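Local atomic coordinates of alpha-L-arabinosidase (Xanthomonas axonopodis pv. citri, PDB entry 6D25), a protein that probably hydrolyses alpha-L-arabinofuranosyl side groups from arabinoxylans as a GH51 family enzyme that can cope with internal di-substitutions. Residues A[342-347]-A[391-396]; A[281-286]-A[476-481]; A[338-343]-A[376-381]. All blocks are in the same frame, centred on the assembly; numbering follows the deposited sequence.

Contact 1 (A[342-347]-A[391-396]); sequences QQNSLR and LTPTYH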
ATOM      1  N   GLN A 342      -4.643 -35.218  -8.527  1.00 17.85           N
ATOM      2  CA  GLN A 342      -3.747 -36.088  -9.262  1.00 18.38           C
ATOM      3  C   GLN A 342      -3.541 -37.355  -8.413  1.00 17.90           C
ATOM      4  O   GLN A 342      -3.698 -37.313  -7.187  1.00 18.09           O
ATOM      5  CB  GLN A 342      -2.431 -35.371  -9.568  1.00 17.84           C
ATOM      6  CG  GLN A 342      -1.664 -34.924  -8.328  1.00 17.43           C
ATOM      7  CD  GLN A 342      -0.485 -33.997  -8.587  1.00 17.40           C
ATOM      8  OE1 GLN A 342      -0.568 -33.114  -9.444  1.00 17.64           O
ATOM      9  NE2 GLN A 342       0.592 -34.169  -7.840  1.00 15.96           N
ATOM     10  N   GLN A 343      -3.164 -38.447  -9.061  1.00 17.98           N
ATOM     11  CA  GLN A 343      -2.816 -39.652  -8.339  1.00 17.77           C
ATOM     12  C   GLN A 343      -1.372 -39.525  -7.835  1.00 17.55           C
ATOM     13  O   GLN A 343      -0.631 -38.526  -8.067  1.00 17.67           O
ATOM     14  CB  GLN A 343      -3.056 -40.923  -9.189  1.00 18.53           C
ATOM     15  CG  GLN A 343      -4.334 -41.679  -8.836  1.00 18.76           C
ATOM     16  CD  GLN A 343      -4.292 -42.317  -7.463  1.00 18.40           C
ATOM     17  OE1 GLN A 343      -3.268 -42.256  -6.786  1.00 17.87           O
ATOM     18  NE2 GLN A 343      -5.399 -42.923  -7.026  1.00 18.11           N
ATOM     19  N   ASN A 344      -1.017 -40.511  -7.028  1.00 17.30           N
ATOM     20  CA  ASN A 344       0.180 -40.509  -6.202  1.00 16.25           C
ATOM     21  C   ASN A 344       0.753 -41.926  -6.278  1.00 16.30           C
ATOM     22  O   ASN A 344       0.125 -42.867  -5.763  1.00 16.34           O
ATOM     23  CB  ASN A 344      -0.227 -40.074  -4.797  1.00 15.70           C
ATOM     24  CG  ASN A 344       0.902 -39.592  -3.924  1.00 15.37           C
ATOM     25  OD1 ASN A 344       1.862 -40.364  -3.647  1.00 15.47           O
ATOM     26  ND2 ASN A 344       0.737 -38.389  -3.403  1.00 14.50           N
ATOM     27  N   SER A 345       1.868 -42.072  -7.018  1.00 16.84           N
ATOM     28  CA  SER A 345       2.387 -43.367  -7.376  1.00 17.20           C
ATOM     29  C   SER A 345       3.712 -43.627  -6.662  1.00 16.74           C
ATOM     30  O   SER A 345       4.223 -42.793  -5.915  1.00 15.96           O
ATOM     31  CB  SER A 345       2.572 -43.458  -8.884  1.00 18.25           C
ATOM     32  OG  SER A 345       3.712 -42.707  -9.276  1.00 18.76           O
ATOM     33  N   LEU A 346       4.286 -44.797  -6.937  1.00 17.00           N
ATOM     34  CA  LEU A 346       5.636 -45.103  -6.441  1.00 17.33           C
ATOM     35  C   LEU A 346       6.630 -43.985  -6.824  1.00 17.30           C
ATOM     36  O   LEU A 346       7.573 -43.681  -6.047  1.00 17.03           O
ATOM     37  CB  LEU A 346       6.089 -46.452  -6.982  1.00 17.56           C
ATOM     38  CG  LEU A 346       7.466 -46.928  -6.527  1.00 17.78           C
ATOM     39  CD1 LEU A 346       7.550 -47.068  -5.008  1.00 17.48           C
ATOM     40  CD2 LEU A 346       7.824 -48.247  -7.247  1.00 18.61           C
ATOM     41  N   ARG A 347       6.440 -43.392  -7.996  1.00 17.52           N
ATOM     42  CA  ARG A 347       7.311 -42.291  -8.441  1.00 17.95           C
ATOM     43  C   ARG A 347       7.282 -41.134  -7.407  1.00 17.40           C
ATOM     44  O   ARG A 347       8.306 -40.529  -7.073  1.00 16.44           O
ATOM     45  CB  ARG A 347       6.852 -41.818  -9.821  1.00 18.63           C
ATOM     46  CG  ARG A 347       7.737 -40.739 -10.445  1.00 19.49           C
ATOM     47  CD  ARG A 347       7.289 -40.339 -11.841  1.00 19.71           C
ATOM     48  NE  ARG A 347       5.914 -39.875 -11.866  1.00 19.84           N
ATOM     49  CZ  ARG A 347       5.238 -39.597 -12.998  1.00 20.68           C
ATOM     50  NH1 ARG A 347       5.875 -39.548 -14.161  1.00 20.20           N
ATOM     51  NH2 ARG A 347       3.928 -39.417 -12.948  1.00 19.86           N
ATOM     52  N   LEU A 391      -4.489 -43.904   1.857  1.00 19.09           N
ATOM     53  CA  LEU A 391      -3.170 -43.394   2.165  1.00 18.17           C
ATOM     54  C   LEU A 391      -2.285 -43.550   0.921  1.00 17.80           C
ATOM     55  O   LEU A 391      -2.249 -44.603   0.324  1.00 17.65           O
ATOM     56  CB  LEU A 391      -2.568 -44.196   3.321  1.00 18.92           C
ATOM     57  CG  LEU A 391      -3.383 -44.218   4.612  1.00 19.84           C
ATOM     58  CD1 LEU A 391      -2.723 -45.060   5.679  1.00 20.89           C
ATOM     59  CD2 LEU A 391      -3.500 -42.819   5.167  1.00 20.13           C
ATOM     60  N   THR A 392      -1.570 -42.504   0.564  1.00 16.34           N
ATOM     61  CA  THR A 392      -0.770 -42.519  -0.673  1.00 15.86           C
ATOM     62  C   THR A 392       0.632 -43.087  -0.399  1.00 15.62           C
ATOM     63  O   THR A 392       1.097 -43.153   0.730  1.00 15.24           O
ATOM     64  CB  THR A 392      -0.654 -41.110  -1.257  1.00 15.18           C
ATOM     65  OG1 THR A 392       0.135 -40.319  -0.359  1.00 14.77           O
ATOM     66  CG2 THR A 392      -2.018 -40.489  -1.509  1.00 14.96           C
ATOM     67  N   PRO A 393       1.346 -43.439  -1.466  1.00 15.60           N
ATOM     68  CA  PRO A 393       2.738 -43.797  -1.336  1.00 15.55           C
ATOM     69  C   PRO A 393       3.556 -42.715  -0.625  1.00 15.45           C
ATOM     70  O   PRO A 393       4.450 -43.035   0.153  1.00 15.98           O
ATOM     71  CB  PRO A 393       3.222 -44.032  -2.775  1.00 15.48           C
ATOM     72  CG  PRO A 393       1.988 -44.490  -3.456  1.00 15.97           C
ATOM     73  CD  PRO A 393       0.897 -43.614  -2.855  1.00 15.70           C
ATOM     74  N   THR A 394       3.235 -41.455  -0.865  1.00 14.97           N
ATOM     75  CA  THR A 394       3.960 -40.350  -0.259  1.00 14.49           C
ATOM     76  C   THR A 394       3.753 -40.359   1.256  1.00 14.48           C
ATOM     77  O   THR A 394       4.701 -40.143   1.997  1.00 14.10           O
ATOM     78  CB  THR A 394       3.524 -39.011  -0.872  1.00 14.47           C
ATOM     79  OG1 THR A 394       3.839 -39.026  -2.254  1.00 14.37           O
ATOM     80  CG2 THR A 394       4.172 -37.816  -0.201  1.00 14.50           C
ATOM     81  N   TYR A 395       2.538 -40.602   1.728  1.00 14.45           N
ATOM     82  CA  TYR A 395       2.249 -40.753   3.158  1.00 14.55           C
ATOM     83  C   TYR A 395       3.213 -41.735   3.805  1.00 14.90           C
ATOM     84  O   TYR A 395       3.749 -41.479   4.900  1.00 14.48           O
ATOM     85  CB  TYR A 395       0.814 -41.231   3.370  1.00 14.70           C
ATOM     86  CG  TYR A 395       0.430 -41.525   4.795  1.00 15.05           C
ATOM     87  CD1 TYR A 395       0.643 -42.757   5.382  1.00 15.57           C
ATOM     88  CD2 TYR A 395      -0.169 -40.550   5.578  1.00 15.38           C
ATOM     89  CE1 TYR A 395       0.298 -43.016   6.700  1.00 16.22           C
ATOM     90  CE2 TYR A 395      -0.550 -40.801   6.887  1.00 15.55           C
ATOM     91  CZ  TYR A 395      -0.329 -42.044   7.454  1.00 16.36           C
ATOM     92  OH  TYR A 395      -0.717 -42.263   8.755  1.00 16.75           O
ATOM     93  N   HIS A 396       3.395 -42.878   3.145  1.00 15.09           N
ATOM     94  CA  HIS A 396       4.232 -43.943   3.692  1.00 15.40           C
ATOM     95  C   HIS A 396       5.684 -43.480   3.779  1.00 15.30           C
ATOM     96  O   HIS A 396       6.402 -43.929   4.677  1.00 15.26           O
ATOM     97  CB  HIS A 396       4.100 -45.214   2.864  1.00 16.05           C
ATOM     98  CG  HIS A 396       2.726 -45.789   2.917  1.00 16.64           C
ATOM     99  ND1 HIS A 396       2.063 -46.035   4.113  1.00 17.60           N
ATOM    100  CD2 HIS A 396       1.871 -46.164   1.934  1.00 17.00           C
ATOM    101  CE1 HIS A 396       0.894 -46.591   3.860  1.00 17.39           C
ATOM    102  NE2 HIS A 396       0.733 -46.619   2.533  1.00 17.19           N
TER
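Asn344 lays its carboxamide across Thr392 at about a right angle, with Asn344 CG 3.4 Å from Thr392 CB. Its first torsion (chi1 -161°) extends CG away from the backbone N and carries the amide over the beginning of helix 393-400. There Asn344 OD1 is gripped twice by one residue. The hydroxyl Thr394 OG1 donates at 2.8 Å in the carbonyl plane, on a lone pair of OD1, whereas the amide Thr394 N, 3.3 Å from OD1, comes from 36° above that plane. Thr394 OG1 is itself held from outside by Gln379 NE2, which fixes its rotation. Between the two threonines the ring of Pro393 presses on the opposing backbone, Pro393 CD lying 3.1 Å from Asn344 O and Pro393 CB 3.5 Å from Ser345 O. Thr392 OG1 accepts from Tyr395 N at 3.2 Å while bonding outward to Ala380 O. Across from it, Ser345 OG makes a weaker cap to Arg347 N. Two N-capped helix starts thus meet in a buried junction, as expected where the last helices of a (beta/alpha)8 barrel, here 346-361 and 393-400, lie next to each other.

Contact 2 (A[281-286]-A[476-481]); sequences TTFDEA and PAIATY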
ATOM      1  N   THR A 281      -0.738 -41.113 -13.535  1.00 20.56           N
ATOM      2  CA  THR A 281      -1.127 -42.526 -13.439  1.00 21.81           C
ATOM      3  C   THR A 281      -0.365 -43.429 -14.413  1.00 23.90           C
ATOM      4  O   THR A 281      -0.243 -44.598 -14.128  1.00 23.70           O
ATOM      5  CB  THR A 281      -2.612 -42.746 -13.735  1.00 22.04           C
ATOM      6  OG1 THR A 281      -2.896 -42.257 -15.051  1.00 22.25           O
ATOM      7  CG2 THR A 281      -3.517 -42.070 -12.731  1.00 21.80           C
ATOM      8  N   THR A 282       0.064 -42.896 -15.561  1.00 24.84           N
ATOM      9  CA  THR A 282       0.483 -43.722 -16.684  1.00 27.50           C
ATOM     10  C   THR A 282       1.747 -43.097 -17.273  1.00 27.46           C
ATOM     11  O   THR A 282       1.707 -41.953 -17.742  1.00 27.54           O
ATOM     12  CB  THR A 282      -0.600 -43.775 -17.773  1.00 29.90           C
ATOM     13  OG1 THR A 282      -1.872 -43.993 -17.163  1.00 30.63           O
ATOM     14  CG2 THR A 282      -0.322 -44.841 -18.811  1.00 32.16           C
ATOM     15  N   PHE A 283       2.860 -43.798 -17.223  1.00 26.19           N
ATOM     16  CA  PHE A 283       4.090 -43.220 -17.683  1.00 25.85           C
ATOM     17  C   PHE A 283       5.112 -44.320 -17.961  1.00 25.78           C
ATOM     18  O   PHE A 283       5.055 -45.397 -17.388  1.00 26.49           O
ATOM     19  CB  PHE A 283       4.649 -42.231 -16.653  1.00 24.80           C
ATOM     20  CG  PHE A 283       4.731 -42.725 -15.227  1.00 23.54           C
ATOM     21  CD1 PHE A 283       5.838 -43.402 -14.769  1.00 23.38           C
ATOM     22  CD2 PHE A 283       3.694 -42.466 -14.331  1.00 22.69           C
ATOM     23  CE1 PHE A 283       5.882 -43.838 -13.462  1.00 23.11           C
ATOM     24  CE2 PHE A 283       3.748 -42.903 -13.021  1.00 22.68           C
ATOM     25  CZ  PHE A 283       4.842 -43.590 -12.584  1.00 22.91           C
ATOM     26  N   ASP A 284       6.067 -43.973 -18.802  1.00 25.48           N
ATOM     27  CA  ASP A 284       7.125 -44.879 -19.188  1.00 26.01           C
ATOM     28  C   ASP A 284       8.420 -44.493 -18.449  1.00 25.34           C
ATOM     29  O   ASP A 284       8.444 -43.578 -17.599  1.00 23.28           O
ATOM     30  CB  ASP A 284       7.305 -44.892 -20.704  1.00 28.20           C
ATOM     31  CG  ASP A 284       7.731 -43.564 -21.314  1.00 28.78           C
ATOM     32  OD1 ASP A 284       8.134 -42.629 -20.569  1.00 28.42           O
ATOM     33  OD2 ASP A 284       7.601 -43.471 -22.552  1.00 30.79           O
ATOM     34  N   GLU A 285       9.509 -45.179 -18.767  1.00 24.71           N
ATOM     35  CA  GLU A 285      10.740 -44.997 -18.015  1.00 25.08           C
ATOM     36  C   GLU A 285      11.299 -43.591 -18.264  1.00 25.43           C
ATOM     37  O   GLU A 285      11.915 -43.035 -17.352  1.00 23.62           O
ATOM     38  CB  GLU A 285      11.765 -46.059 -18.388  1.00 26.18           C
ATOM     39  CG  GLU A 285      13.038 -45.999 -17.569  1.00 26.13           C
ATOM     40  CD  GLU A 285      13.970 -47.190 -17.743  1.00 27.92           C
ATOM     41  OE1 GLU A 285      13.623 -48.109 -18.562  1.00 29.54           O
ATOM     42  OE2 GLU A 285      15.073 -47.200 -17.130  1.00 28.57           O
ATOM     43  N   ALA A 286      11.136 -43.058 -19.486  1.00 24.81           N
ATOM     44  CA  ALA A 286      11.597 -41.677 -19.796  1.00 24.68           C
ATOM     45  C   ALA A 286      10.944 -40.661 -18.839  1.00 23.33           C
ATOM     46  O   ALA A 286      11.632 -39.801 -18.294  1.00 22.38           O
ATOM     47  CB  ALA A 286      11.311 -41.339 -21.250  1.00 25.54           C
ATOM     48  N   PRO A 476       5.470 -53.820  -7.729  1.00 27.29           N
ATOM     49  CA  PRO A 476       5.906 -54.598  -8.891  1.00 28.28           C
ATOM     50  C   PRO A 476       6.182 -53.712 -10.123  1.00 27.89           C
ATOM     51  O   PRO A 476       7.127 -53.995 -10.853  1.00 29.85           O
ATOM     52  CB  PRO A 476       4.761 -55.599  -9.143  1.00 30.04           C
ATOM     53  CG  PRO A 476       3.917 -55.551  -7.875  1.00 29.98           C
ATOM     54  CD  PRO A 476       4.105 -54.162  -7.314  1.00 28.32           C
ATOM     55  N   ALA A 477       5.474 -52.605 -10.272  1.00 26.78           N
ATOM     56  CA  ALA A 477       5.656 -51.740 -11.452  1.00 26.62           C
ATOM     57  C   ALA A 477       5.856 -50.285 -11.001  1.00 24.88           C
ATOM     58  O   ALA A 477       5.303 -49.879  -9.978  1.00 24.18           O
ATOM     59  CB  ALA A 477       4.477 -51.882 -12.397  1.00 26.47           C
ATOM     60  N   ILE A 478       6.612 -49.511 -11.778  1.00 24.21           N
ATOM     61  CA  ILE A 478       6.894 -48.116 -11.408  1.00 23.43           C
ATOM     62  C   ILE A 478       5.606 -47.289 -11.321  1.00 23.64           C
ATOM     63  O   ILE A 478       5.506 -46.378 -10.503  1.00 22.35           O
ATOM     64  CB  ILE A 478       7.926 -47.459 -12.340  1.00 23.06           C
ATOM     65  CG1 ILE A 478       7.480 -47.429 -13.798  1.00 23.55           C
ATOM     66  CG2 ILE A 478       9.288 -48.122 -12.181  1.00 23.03           C
ATOM     67  CD1 ILE A 478       8.462 -46.720 -14.717  1.00 23.78           C
ATOM     68  N   ALA A 479       4.637 -47.555 -12.196  1.00 24.82           N
ATOM     69  CA  ALA A 479       3.417 -46.750 -12.238  1.00 25.14           C
ATOM     70  C   ALA A 479       2.326 -47.407 -11.387  1.00 26.42           C
ATOM     71  O   ALA A 479       1.267 -47.805 -11.943  1.00 34.69           O
ATOM     72  CB  ALA A 479       2.954 -46.622 -13.670  1.00 25.78           C
ATOM     73  N   THR A 480       2.603 -47.725 -10.144  1.00 23.39           N
ATOM     74  CA  THR A 480       1.598 -48.329  -9.282  1.00 20.94           C
ATOM     75  C   THR A 480       1.187 -47.240  -8.296  1.00 19.30           C
ATOM     76  O   THR A 480       2.040 -46.491  -7.816  1.00 17.69           O
ATOM     77  CB  THR A 480       2.144 -49.564  -8.537  1.00 21.42           C
ATOM     78  OG1 THR A 480       2.733 -50.470  -9.469  1.00 21.01           O
ATOM     79  CG2 THR A 480       1.090 -50.279  -7.729  1.00 21.47           C
ATOM     80  N   TYR A 481      -0.110 -47.172  -7.997  1.00 18.52           N
ATOM     81  CA  TYR A 481      -0.629 -46.227  -7.040  1.00 18.28           C
ATOM     82  C   TYR A 481      -1.742 -46.911  -6.232  1.00 18.00           C
ATOM     83  O   TYR A 481      -2.173 -47.980  -6.562  1.00 17.79           O
ATOM     84  CB  TYR A 481      -1.127 -44.961  -7.761  1.00 18.70           C
ATOM     85  CG  TYR A 481      -2.082 -45.203  -8.909  1.00 19.63           C
ATOM     86  CD1 TYR A 481      -3.439 -45.340  -8.693  1.00 20.35           C
ATOM     87  CD2 TYR A 481      -1.634 -45.240 -10.213  1.00 20.54           C
ATOM     88  CE1 TYR A 481      -4.333 -45.533  -9.731  1.00 21.54           C
ATOM     89  CE2 TYR A 481      -2.497 -45.469 -11.272  1.00 21.45           C
ATOM     90  CZ  TYR A 481      -3.854 -45.568 -11.028  1.00 22.08           C
ATOM     91  OH  TYR A 481      -4.743 -45.768 -12.020  1.00 24.71           O
TER
HETATM   92  O   HOH W   1      -0.665 -47.125 -14.316  1.00 39.77           O
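The carbonyl oxygen Thr281 O accepts from a water at 2.6 Å, and the same water donates to Ala479 O at 3.1 Å, so that two backbones are joined by a single bridging molecule. The contact illustrates an interdomain seam: the loop leading into helix 285-312 of the (beta/alpha)8 barrel runs almost antiparallel (171°) to a loop of the C-terminal beta domain. Beside the bridge the direct contacts between the two loops are mostly apolar and centre on Phe283. With CG between the backbone N and the carbonyl carbon (chi1 49°), the ring ends up nearer the opposing loop than its first bond would suggest. Ala479 CB covers one ring face in a CH-pi contact, 3.9 Å from the Phe283 centroid and displaced a little toward the rim. The guanidinium of Arg347 takes the opposite face as a cation-pi partner, leaving the ring sandwiched between a methyl and a charge. Ile478 reaches the ring obliquely, Ile478 CG1 lying 3.9 Å from Phe283 CE1, and it also rests on Trp288. At the other end the ring of Tyr481 leans against Thr281, with CE2 of Tyr481 3.7 Å from CB of Thr281. The turn that presents Ile478 and Ala479 is closed from within: Thr480 OG1 donates to Ala477 O at 2.7 Å, from 37° above the carbonyl plane.

Contact 3 (A[338-343]-A[376-381]); sequences GFLQQQ and NVLQAM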
ATOM      1  N   GLY A 338      -9.154 -26.832 -11.770  1.00 21.29           N
ATOM      2  CA  GLY A 338      -8.829 -25.905 -10.702  1.00 20.34           C
ATOM      3  C   GLY A 338      -8.728 -26.587  -9.335  1.00 19.86           C
ATOM      4  O   GLY A 338      -8.361 -25.904  -8.365  1.00 19.86           O
ATOM      5  N   PHE A 339      -8.968 -27.902  -9.211  1.00 18.53           N
ATOM      6  CA  PHE A 339      -8.917 -28.612  -7.903  1.00 18.50           C
ATOM      7  C   PHE A 339      -7.617 -29.403  -7.703  1.00 17.74           C
ATOM      8  O   PHE A 339      -7.419 -29.998  -6.649  1.00 17.29           O
ATOM      9  CB  PHE A 339     -10.107 -29.563  -7.782  1.00 19.58           C
ATOM     10  CG  PHE A 339     -11.456 -28.918  -7.594  1.00 20.31           C
ATOM     11  CD1 PHE A 339     -11.609 -27.539  -7.623  1.00 21.21           C
ATOM     12  CD2 PHE A 339     -12.578 -29.701  -7.383  1.00 22.13           C
ATOM     13  CE1 PHE A 339     -12.857 -26.961  -7.395  1.00 21.83           C
ATOM     14  CE2 PHE A 339     -13.829 -29.124  -7.195  1.00 23.30           C
ATOM     15  CZ  PHE A 339     -13.958 -27.748  -7.163  1.00 22.76           C
ATOM     16  N   LEU A 340      -6.761 -29.404  -8.727  1.00 17.43           N
ATOM     17  CA  LEU A 340      -5.423 -30.004  -8.683  1.00 17.35           C
ATOM     18  C   LEU A 340      -5.458 -31.444  -8.146  1.00 17.35           C
ATOM     19  O   LEU A 340      -4.619 -31.801  -7.330  1.00 17.00           O
ATOM     20  CB  LEU A 340      -4.509 -29.132  -7.842  1.00 17.10           C
ATOM     21  CG  LEU A 340      -4.353 -27.686  -8.291  1.00 17.42           C
ATOM     22  CD1 LEU A 340      -3.249 -27.016  -7.486  1.00 17.40           C
ATOM     23  CD2 LEU A 340      -4.102 -27.540  -9.798  1.00 18.49           C
ATOM     24  N   GLN A 341      -6.357 -32.277  -8.658  1.00 17.75           N
ATOM     25  CA  GLN A 341      -6.455 -33.647  -8.214  1.00 18.05           C
ATOM     26  C   GLN A 341      -5.605 -34.521  -9.127  1.00 18.71           C
ATOM     27  O   GLN A 341      -5.790 -34.532 -10.334  1.00 18.62           O
ATOM     28  CB  GLN A 341      -7.911 -34.113  -8.190  1.00 19.45           C
ATOM     29  CG  GLN A 341      -8.750 -33.256  -7.261  1.00 19.78           C
ATOM     30  CD  GLN A 341     -10.208 -33.642  -7.190  1.00 21.82           C
ATOM     31  OE1 GLN A 341     -10.728 -34.362  -8.066  1.00 23.62           O
ATOM     32  NE2 GLN A 341     -10.865 -33.134  -6.143  1.00 20.40           N
ATOM     33  N   GLN A 342      -4.643 -35.218  -8.527  1.00 17.85           N
ATOM     34  CA  GLN A 342      -3.747 -36.088  -9.262  1.00 18.38           C
ATOM     35  C   GLN A 342      -3.541 -37.355  -8.413  1.00 17.90           C
ATOM     36  O   GLN A 342      -3.698 -37.313  -7.187  1.00 18.09           O
ATOM     37  CB  GLN A 342      -2.431 -35.371  -9.568  1.00 17.84           C
ATOM     38  CG  GLN A 342      -1.664 -34.924  -8.328  1.00 17.43           C
ATOM     39  CD  GLN A 342      -0.485 -33.997  -8.587  1.00 17.40           C
ATOM     40  OE1 GLN A 342      -0.568 -33.114  -9.444  1.00 17.64           O
ATOM     41  NE2 GLN A 342       0.592 -34.169  -7.840  1.00 15.96           N
ATOM     42  N   GLN A 343      -3.164 -38.447  -9.061  1.00 17.98           N
ATOM     43  CA  GLN A 343      -2.816 -39.652  -8.339  1.00 17.77           C
ATOM     44  C   GLN A 343      -1.372 -39.525  -7.835  1.00 17.55           C
ATOM     45  O   GLN A 343      -0.631 -38.526  -8.067  1.00 17.67           O
ATOM     46  CB  GLN A 343      -3.056 -40.923  -9.189  1.00 18.53           C
ATOM     47  CG  GLN A 343      -4.334 -41.679  -8.836  1.00 18.76           C
ATOM     48  CD  GLN A 343      -4.292 -42.317  -7.463  1.00 18.40           C
ATOM     49  OE1 GLN A 343      -3.268 -42.256  -6.786  1.00 17.87           O
ATOM     50  NE2 GLN A 343      -5.399 -42.923  -7.026  1.00 18.11           N
ATOM     51  N   ASN A 376      -6.057 -34.548  -0.830  1.00 15.82           N
ATOM     52  CA  ASN A 376      -6.845 -34.394  -2.080  1.00 15.98           C
ATOM     53  C   ASN A 376      -6.223 -33.421  -3.095  1.00 16.17           C
ATOM     54  O   ASN A 376      -6.859 -33.192  -4.136  1.00 16.46           O
ATOM     55  CB  ASN A 376      -8.281 -33.964  -1.776  1.00 16.23           C
ATOM     56  CG  ASN A 376      -9.092 -35.098  -1.194  1.00 16.34           C
ATOM     57  OD1 ASN A 376      -8.812 -36.261  -1.536  1.00 16.78           O
ATOM     58  ND2 ASN A 376     -10.079 -34.772  -0.366  1.00 15.49           N
ATOM     59  N   VAL A 377      -5.064 -32.832  -2.821  1.00 15.66           N
ATOM     60  CA  VAL A 377      -4.537 -31.726  -3.652  1.00 15.18           C
ATOM     61  C   VAL A 377      -3.043 -31.984  -3.872  1.00 14.90           C
ATOM     62  O   VAL A 377      -2.290 -32.235  -2.908  1.00 14.81           O
ATOM     63  CB  VAL A 377      -4.737 -30.378  -2.939  1.00 15.33           C
ATOM     64  CG1 VAL A 377      -4.013 -29.249  -3.637  1.00 15.22           C
ATOM     65  CG2 VAL A 377      -6.220 -30.055  -2.788  1.00 15.84           C
ATOM     66  N   LEU A 378      -2.641 -31.902  -5.133  1.00 14.47           N
ATOM     67  CA  LEU A 378      -1.255 -32.086  -5.543  1.00 14.48           C
ATOM     68  C   LEU A 378      -0.685 -33.374  -4.925  1.00 14.22           C
ATOM     69  O   LEU A 378      -1.349 -34.368  -5.053  1.00 14.01           O
ATOM     70  CB  LEU A 378      -0.467 -30.807  -5.229  1.00 14.35           C
ATOM     71  CG  LEU A 378      -0.802 -29.628  -6.149  1.00 14.80           C
ATOM     72  CD1 LEU A 378      -0.149 -28.347  -5.676  1.00 14.93           C
ATOM     73  CD2 LEU A 378      -0.409 -29.903  -7.589  1.00 15.51           C
ATOM     74  N   GLN A 379       0.506 -33.360  -4.312  1.00 14.40           N
ATOM     75  CA  GLN A 379       1.190 -34.603  -3.891  1.00 15.33           C
ATOM     76  C   GLN A 379       0.709 -34.979  -2.488  1.00 16.67           C
ATOM     77  O   GLN A 379       1.487 -34.925  -1.525  1.00 17.91           O
ATOM     78  CB  GLN A 379       2.713 -34.461  -3.932  1.00 15.36           C
ATOM     79  CG  GLN A 379       3.412 -35.810  -3.769  1.00 16.03           C
ATOM     80  CD  GLN A 379       4.921 -35.779  -3.909  1.00 16.29           C
ATOM     81  OE1 GLN A 379       5.486 -34.806  -4.432  1.00 16.71           O
ATOM     82  NE2 GLN A 379       5.574 -36.853  -3.480  1.00 15.24           N
ATOM     83  N   ALA A 380      -0.557 -35.398  -2.386  1.00 16.46           N
ATOM     84  CA  ALA A 380      -1.242 -35.488  -1.116  1.00 16.08           C
ATOM     85  C   ALA A 380      -0.790 -36.668  -0.247  1.00 16.66           C
ATOM     86  O   ALA A 380      -0.293 -37.693  -0.739  1.00 16.99           O
ATOM     87  CB  ALA A 380      -2.712 -35.592  -1.386  1.00 16.21           C
ATOM     88  N   MET A 381      -1.007 -36.526   1.077  1.00 15.66           N
ATOM     89  CA  MET A 381      -0.852 -37.638   1.996  1.00 16.32           C
ATOM     90  C   MET A 381      -2.017 -38.621   1.851  1.00 15.92           C
ATOM     91  O   MET A 381      -1.863 -39.832   2.015  1.00 15.73           O
ATOM     92  CB  MET A 381      -0.847 -37.175   3.460  1.00 17.13           C
ATOM     93  CG  MET A 381       0.247 -36.236   3.861  1.00 17.90           C
ATOM     94  SD  MET A 381       1.925 -36.786   3.398  1.00 19.31           S
ATOM     95  CE  MET A 381       2.147 -35.880   1.900  1.00 18.57           C
TER
HETATM   96  O   HOH W   2      -8.889 -31.206  -4.689  1.00 12.93           O
HETATM   97  O   HOH W   3      -4.256 -34.713  -5.633  1.00 18.80           O
HETATM   98  O   HOH W   4      -1.883 -37.180  -5.040  1.00 20.20           O
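Leu340 and Leu378, which meet side by side and point the same way, both have positive phi, near 50° and 49°, a backbone region that residues with side chains seldom take. Leu340 adopts the left-handed helical region, whereas the backbone of Leu378 is the unusual one, since its phi and psi together fall in a region occupied mainly by glycine. Between them two irregular loops pair closely: Leu378 N donates to Leu340 O at 3.0 Å, and beside this bond Leu340 CD1 packs 3.8 Å from Leu378 CG. Gln342 crosses the second leucine obliquely. Its extended chain runs over the Leu378 peptide, Gln342 CG 3.3 Å from Leu378 O, and the carboxamide passes on to outside partners: OE1 accepts from Tyr329 N and NE2 donates to Thr327 O. Gln379, centre of an inverse gamma turn, reaches the same neighbourhood through Thr327 N.

Water completes the pairing where the backbones stand apart. One molecule donates to Phe339 O at 2.7 Å and to Asn376 O, and accepts from Gln341 NE2 at 3.1 Å. A second accepts from Gln342 N at 3.0 Å and sits near Leu378 O; a third lies close to both Gln342 O and Leu378 O.

Both loops follow the last two strands of the barrel, 319-325 and 366-371, on the face where glycoside hydrolases of this fold carry their active site, and a glycerol, probably from the crystallisation liquor, lies about 4 Å from the Leu378 side chain. The chemistry implies that the loops are joined to each other by one direct backbone bond, a pair of leucines and ordered water, with bonds to neighbouring loops and strands adding to the hold, which may suit a defined surface near a pocket.

Along the chain the segments of contact 2 come first and last, so the 281-286/476-481 pairing encloses the other two, which both start from the loop before helix 346-361 and share Gln342 and Gln343. Contacts 1 and 3 have centres about 10 Å apart, contacts 1 and 2 about 12 Å, and contacts 2 and 3 about 18 Å. Contact 1 therefore sits in the middle, adjoining contact 3 directly and tied to contact 2 by a probable backbone bond from Leu346 to Thr480. Loops after barrel strands 319-325 and 366-371, on the face expected to be catalytic, are thereby joined through the starts of helices 346-361 and 393-400 to the C-terminal beta domain within a single chain.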